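Local coordinates for protein hydrogenase maturation factor (Thermoanaerobacter tengcongensis, PDB 3VTH) that probably transfers a carbamoyl group from carbamoyl phosphate to the C-terminal cysteine of HypE, using ATP, during maturation of [NiFe]-hydrogenases, at residues L624-Y637 with K666-F680. Residues are numbered along the deposited sequence; the frame is centred on the assembly and turned at random.
With AP2 (phosphomethylphosphonic acid adenosyl ester), chain H; PO4 (phosphate ion), chain K.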
# COMPACT_ATOMS: atom_id res chain seq x y z
N LEU A 624 -2.00 -16.06 -16.21
CA LEU A 624 -2.83 -17.25 -16.05
C LEU A 624 -4.21 -16.90 -15.49
O LEU A 624 -5.23 -17.37 -16.00
CB LEU A 624 -2.10 -18.28 -15.17
CG LEU A 624 -2.62 -19.71 -15.06
CD1 LEU A 624 -2.72 -20.38 -16.44
CD2 LEU A 624 -1.74 -20.52 -14.10
N GLU A 625 -4.24 -16.04 -14.47
CA GLU A 625 -5.50 -15.55 -13.91
C GLU A 625 -6.31 -14.73 -14.92
O GLU A 625 -7.52 -14.91 -15.03
CB GLU A 625 -5.25 -14.70 -12.64
CG GLU A 625 -6.57 -14.27 -11.94
CD GLU A 625 -6.41 -13.13 -10.92
OE1 GLU A 625 -5.28 -12.66 -10.70
OE2 GLU A 625 -7.44 -12.70 -10.35
N SER A 626 -5.63 -13.86 -15.67
CA SER A 626 -6.31 -12.99 -16.63
C SER A 626 -7.01 -13.73 -17.76
O SER A 626 -8.01 -13.25 -18.28
CB SER A 626 -5.34 -11.98 -17.25
OG SER A 626 -4.91 -11.05 -16.26
N LEU A 627 -6.50 -14.89 -18.13
CA LEU A 627 -7.07 -15.59 -19.29
C LEU A 627 -8.16 -16.60 -18.92
O LEU A 627 -8.75 -17.24 -19.80
CB LEU A 627 -5.96 -16.23 -20.14
CG LEU A 627 -5.03 -17.23 -19.44
CD1 LEU A 627 -5.68 -18.61 -19.32
CD2 LEU A 627 -3.71 -17.34 -20.22
N MET A 628 -8.44 -16.76 -17.63
CA MET A 628 -9.32 -17.85 -17.20
C MET A 628 -10.77 -17.74 -17.70
O MET A 628 -11.31 -16.64 -17.84
CB MET A 628 -9.23 -18.09 -15.69
CG MET A 628 -10.15 -17.31 -14.80
SD MET A 628 -10.14 -18.13 -13.17
CE MET A 628 -11.67 -19.01 -13.26
N ALA A 629 -11.37 -18.89 -18.00
CA ALA A 629 -12.75 -18.93 -18.45
C ALA A 629 -13.68 -19.01 -17.25
O ALA A 629 -13.24 -18.94 -16.09
CB ALA A 629 -12.98 -20.14 -19.40
N GLU A 630 -14.97 -19.12 -17.55
CA GLU A 630 -16.01 -19.36 -16.57
C GLU A 630 -16.27 -20.85 -16.52
O GLU A 630 -16.79 -21.41 -17.49
CB GLU A 630 -17.29 -18.65 -17.00
CG GLU A 630 -18.23 -18.36 -15.85
CD GLU A 630 -17.63 -17.37 -14.90
OE1 GLU A 630 -17.59 -17.68 -13.68
OE2 GLU A 630 -17.17 -16.31 -15.37
N SER A 631 -15.89 -21.49 -15.42
CA SER A 631 -16.19 -22.91 -15.25
C SER A 631 -16.25 -23.30 -13.78
O SER A 631 -15.62 -22.66 -12.93
CB SER A 631 -15.16 -23.78 -15.98
OG SER A 631 -15.45 -25.16 -15.84
N GLU A 632 -17.01 -24.36 -13.52
CA GLU A 632 -17.08 -24.98 -12.19
C GLU A 632 -16.28 -26.28 -12.17
O GLU A 632 -16.18 -26.92 -11.14
CB GLU A 632 -18.54 -25.27 -11.80
CG GLU A 632 -19.42 -24.04 -11.63
CD GLU A 632 -18.97 -23.16 -10.48
OE1 GLU A 632 -18.99 -21.92 -10.62
OE2 GLU A 632 -18.60 -23.71 -9.43
N GLU A 633 -15.73 -26.67 -13.32
CA GLU A 633 -14.98 -27.92 -13.41
C GLU A 633 -13.62 -27.82 -12.72
O GLU A 633 -13.09 -26.73 -12.51
CB GLU A 633 -14.81 -28.37 -14.87
CG GLU A 633 -16.14 -28.61 -15.62
CD GLU A 633 -17.07 -29.57 -14.90
OE1 GLU A 633 -18.23 -29.18 -14.63
OE2 GLU A 633 -16.67 -30.72 -14.60
N TYR A 634 -13.07 -28.97 -12.36
CA TYR A 634 -11.81 -29.00 -11.61
C TYR A 634 -11.11 -30.34 -11.76
O TYR A 634 -11.64 -31.29 -12.34
CB TYR A 634 -12.06 -28.67 -10.13
CG TYR A 634 -12.83 -29.74 -9.40
CD1 TYR A 634 -12.16 -30.76 -8.74
CD2 TYR A 634 -14.23 -29.74 -9.37
CE1 TYR A 634 -12.84 -31.76 -8.07
CE2 TYR A 634 -14.93 -30.74 -8.69
CZ TYR A 634 -14.21 -31.75 -8.04
OH TYR A 634 -14.85 -32.76 -7.36
N TYR A 635 -9.90 -30.41 -11.22
CA TYR A 635 -9.08 -31.60 -11.34
C TYR A 635 -9.14 -32.42 -10.04
O TYR A 635 -9.36 -31.87 -8.97
CB TYR A 635 -7.63 -31.20 -11.65
CG TYR A 635 -7.48 -30.57 -13.01
CD1 TYR A 635 -7.67 -31.32 -14.17
CD2 TYR A 635 -7.16 -29.21 -13.15
CE1 TYR A 635 -7.53 -30.77 -15.42
CE2 TYR A 635 -7.02 -28.64 -14.41
CZ TYR A 635 -7.21 -29.43 -15.54
OH TYR A 635 -7.09 -28.91 -16.80
N GLU A 636 -8.96 -33.72 -10.17
CA GLU A 636 -8.85 -34.61 -9.03
C GLU A 636 -7.55 -34.36 -8.24
O GLU A 636 -6.49 -34.09 -8.82
CB GLU A 636 -8.92 -36.06 -9.50
CG GLU A 636 -8.95 -37.09 -8.38
CD GLU A 636 -8.28 -38.40 -8.75
OE1 GLU A 636 -8.89 -39.47 -8.52
OE2 GLU A 636 -7.14 -38.38 -9.27
N TYR A 637 -7.65 -34.45 -6.92
CA TYR A 637 -6.48 -34.39 -6.04
C TYR A 637 -6.60 -35.46 -4.96
O TYR A 637 -7.67 -36.03 -4.73
CB TYR A 637 -6.34 -33.02 -5.38
CG TYR A 637 -7.60 -32.57 -4.71
CD1 TYR A 637 -7.87 -32.87 -3.36
CD2 TYR A 637 -8.55 -31.85 -5.42
CE1 TYR A 637 -9.06 -32.46 -2.77
CE2 TYR A 637 -9.71 -31.44 -4.85
CZ TYR A 637 -9.96 -31.74 -3.53
OH TYR A 637 -11.14 -31.30 -3.01
N LYS A 666 -6.67 -22.82 -23.12
CA LYS A 666 -5.91 -22.38 -21.96
C LYS A 666 -6.79 -21.75 -20.87
O LYS A 666 -6.56 -21.95 -19.68
CB LYS A 666 -4.83 -21.39 -22.37
CG LYS A 666 -3.62 -22.02 -23.09
CD LYS A 666 -2.39 -21.11 -22.96
CE LYS A 666 -2.01 -20.47 -24.27
NZ LYS A 666 -1.32 -21.46 -25.16
N SER A 667 -7.80 -20.99 -21.31
CA SER A 667 -8.77 -20.34 -20.43
C SER A 667 -9.52 -21.34 -19.56
O SER A 667 -9.70 -21.12 -18.37
CB SER A 667 -9.78 -19.52 -21.26
OG SER A 667 -10.52 -20.37 -22.12
N TYR A 668 -9.95 -22.43 -20.18
CA TYR A 668 -10.66 -23.51 -19.51
C TYR A 668 -9.76 -24.28 -18.55
O TYR A 668 -10.15 -24.56 -17.42
CB TYR A 668 -11.27 -24.44 -20.57
CG TYR A 668 -12.07 -25.60 -20.03
CD1 TYR A 668 -13.30 -25.40 -19.42
CD2 TYR A 668 -11.60 -26.90 -20.16
CE1 TYR A 668 -14.05 -26.47 -18.95
CE2 TYR A 668 -12.34 -27.98 -19.70
CZ TYR A 668 -13.57 -27.76 -19.09
OH TYR A 668 -14.31 -28.83 -18.62
N ILE A 669 -8.54 -24.60 -18.98
CA ILE A 669 -7.57 -25.27 -18.11
C ILE A 669 -7.23 -24.41 -16.88
O ILE A 669 -7.12 -24.90 -15.76
CB ILE A 669 -6.29 -25.60 -18.90
CG1 ILE A 669 -6.59 -26.66 -19.97
CG2 ILE A 669 -5.18 -26.08 -17.96
CD1 ILE A 669 -5.44 -26.91 -20.93
N SER A 670 -7.07 -23.12 -17.10
CA SER A 670 -6.75 -22.22 -15.99
C SER A 670 -7.89 -22.20 -14.97
O SER A 670 -7.65 -22.27 -13.76
CB SER A 670 -6.51 -20.80 -16.51
OG SER A 670 -6.18 -19.94 -15.43
N ALA A 671 -9.12 -22.11 -15.46
CA ALA A 671 -10.29 -22.11 -14.59
C ALA A 671 -10.32 -23.40 -13.75
O ALA A 671 -10.52 -23.35 -12.54
CB ALA A 671 -11.58 -21.93 -15.39
N LYS A 672 -10.11 -24.54 -14.41
CA LYS A 672 -10.09 -25.85 -13.73
C LYS A 672 -8.99 -25.91 -12.67
O LYS A 672 -9.17 -26.48 -11.58
CB LYS A 672 -9.90 -26.97 -14.75
CG LYS A 672 -11.12 -27.27 -15.65
CD LYS A 672 -10.83 -28.45 -16.60
CE LYS A 672 -10.92 -29.81 -15.90
NZ LYS A 672 -10.75 -30.92 -16.88
N PHE A 673 -7.83 -25.37 -13.01
CA PHE A 673 -6.72 -25.31 -12.05
C PHE A 673 -7.05 -24.43 -10.84
O PHE A 673 -6.81 -24.85 -9.69
CB PHE A 673 -5.41 -24.88 -12.74
CG PHE A 673 -4.32 -24.50 -11.78
CD1 PHE A 673 -3.76 -25.45 -10.94
CD2 PHE A 673 -3.87 -23.19 -11.72
CE1 PHE A 673 -2.75 -25.10 -10.02
CE2 PHE A 673 -2.86 -22.82 -10.82
CZ PHE A 673 -2.30 -23.77 -9.96
N HIS A 674 -7.58 -23.22 -11.07
CA HIS A 674 -7.96 -22.31 -9.96
C HIS A 674 -8.97 -23.01 -9.04
O HIS A 674 -8.84 -22.99 -7.82
CB HIS A 674 -8.55 -21.00 -10.49
CG HIS A 674 -7.53 -20.00 -10.95
ND1 HIS A 674 -6.90 -20.08 -12.17
CD2 HIS A 674 -7.06 -18.87 -10.35
CE1 HIS A 674 -6.08 -19.05 -12.31
NE2 HIS A 674 -6.17 -18.29 -11.23
N ASN A 675 -9.97 -23.65 -9.65
CA ASN A 675 -11.01 -24.35 -8.88
C ASN A 675 -10.48 -25.50 -8.04
O ASN A 675 -10.98 -25.76 -6.94
CB ASN A 675 -12.12 -24.87 -9.79
CG ASN A 675 -12.96 -23.77 -10.40
OD1 ASN A 675 -13.07 -22.65 -9.85
ND2 ASN A 675 -13.56 -24.07 -11.54
N THR A 676 -9.48 -26.20 -8.57
CA THR A 676 -8.80 -27.27 -7.86
C THR A 676 -8.13 -26.75 -6.56
O THR A 676 -8.31 -27.33 -5.47
CB THR A 676 -7.75 -27.94 -8.77
OG1 THR A 676 -8.39 -28.37 -9.98
CG2 THR A 676 -7.11 -29.16 -8.07
N VAL A 677 -7.38 -25.67 -6.68
CA VAL A 677 -6.73 -25.07 -5.50
C VAL A 677 -7.81 -24.68 -4.48
O VAL A 677 -7.72 -25.06 -3.31
CB VAL A 677 -5.88 -23.86 -5.88
CG1 VAL A 677 -5.34 -23.13 -4.62
CG2 VAL A 677 -4.73 -24.30 -6.81
N VAL A 678 -8.85 -23.99 -4.93
CA VAL A 678 -9.98 -23.66 -4.05
C VAL A 678 -10.51 -24.91 -3.36
O VAL A 678 -10.66 -24.92 -2.13
CB VAL A 678 -11.10 -22.87 -4.80
CG1 VAL A 678 -12.38 -22.74 -3.94
CG2 VAL A 678 -10.58 -21.50 -5.21
N ASN A 679 -10.78 -25.96 -4.14
CA ASN A 679 -11.41 -27.15 -3.62
C ASN A 679 -10.55 -27.89 -2.59
O ASN A 679 -11.06 -28.21 -1.51
CB ASN A 679 -11.87 -28.08 -4.75
CG ASN A 679 -13.06 -27.51 -5.51
OD1 ASN A 679 -13.68 -26.54 -5.07
ND2 ASN A 679 -13.38 -28.09 -6.65
N PHE A 680 -9.27 -28.11 -2.89
CA PHE A 680 -8.43 -28.81 -1.91
C PHE A 680 -8.16 -27.99 -0.64
O PHE A 680 -8.07 -28.55 0.46
CB PHE A 680 -7.18 -29.50 -2.52
CG PHE A 680 -6.04 -28.58 -2.96
CD1 PHE A 680 -5.40 -27.72 -2.06
CD2 PHE A 680 -5.53 -28.68 -4.25
CE1 PHE A 680 -4.33 -26.92 -2.47
CE2 PHE A 680 -4.44 -27.87 -4.66
CZ PHE A 680 -3.85 -27.00 -3.76
PB AP2 H . 7.20 -14.13 -1.31
O1B AP2 H . 6.66 -15.11 -2.32
O2B AP2 H . 6.75 -14.31 0.11
O3B AP2 H . 8.68 -13.90 -1.49
C3A AP2 H . 6.45 -12.57 -1.86
PA AP2 H . 4.65 -12.46 -1.67
O1A AP2 H . 4.42 -10.99 -1.97
O2A AP2 H . 4.08 -13.06 -0.41
O5' AP2 H . 4.06 -13.37 -2.87
C5' AP2 H . 4.23 -12.90 -4.20
C4' AP2 H . 3.94 -14.08 -5.09
O4' AP2 H . 2.53 -14.34 -5.10
C3' AP2 H . 4.31 -13.83 -6.54
O3' AP2 H . 5.71 -13.99 -6.74
C2' AP2 H . 3.46 -14.89 -7.22
O2' AP2 H . 4.19 -16.12 -7.13
C1' AP2 H . 2.19 -14.93 -6.36
N9 AP2 H . 1.14 -14.16 -7.09
C8 AP2 H . 1.14 -12.84 -7.39
N7 AP2 H . 0.04 -12.48 -8.11
C5 AP2 H . -0.69 -13.60 -8.30
C6 AP2 H . -1.96 -13.95 -8.98
N6 AP2 H . -2.69 -13.00 -9.62
N1 AP2 H . -2.35 -15.25 -8.95
C2 AP2 H . -1.65 -16.21 -8.30
N3 AP2 H . -0.48 -15.96 -7.67
C4 AP2 H . 0.04 -14.70 -7.64
P PO4 K . -18.84 -25.71 -16.55
O1 PO4 K . -19.37 -24.35 -16.94
O2 PO4 K . -19.88 -26.77 -16.86
O3 PO4 K . -17.57 -26.01 -17.33
O4 PO4 K . -18.60 -25.72 -15.06
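The amide nitrogen ND2 of N675 is gripped twice, giving one N-H to S631 O at 2.9 Å and the other, almost straight at 173°, to E633 O. Both acceptors lie close to its amide plane, so a flat, two-proton donor suits this place, where an irregular loop runs along helix 666-692 in the Kae1-like domain; OD1 is hydrogen-bonded with Y708 OH. The loop is itself braced by S631 OG, which accepts from E633 N in an ST turn and donates to a phosphate ion, probably from the crystallisation liquor. At the next helix residue, T676, a hydroxyl suits because it can do both jobs: OG1 donates to K672 O and accepts from Y635 N at 2.8 Å. The Y635 ring packs one face against the bent chain of K672, whose CE sits 3.9 Å from the ring centroid, while Y635 OH and K672 NZ share D659. A leucine in place of Y635 would probably leave K672 without the ring face it packs on and D659 without one of its partners. Farther along, F680 CB is centred over the Y637 ring. At the other end, E625 OE1 accepts from adenine N6 of AP2, and M628 SD rests over the H674 ring, 4.0 Å from its centroid.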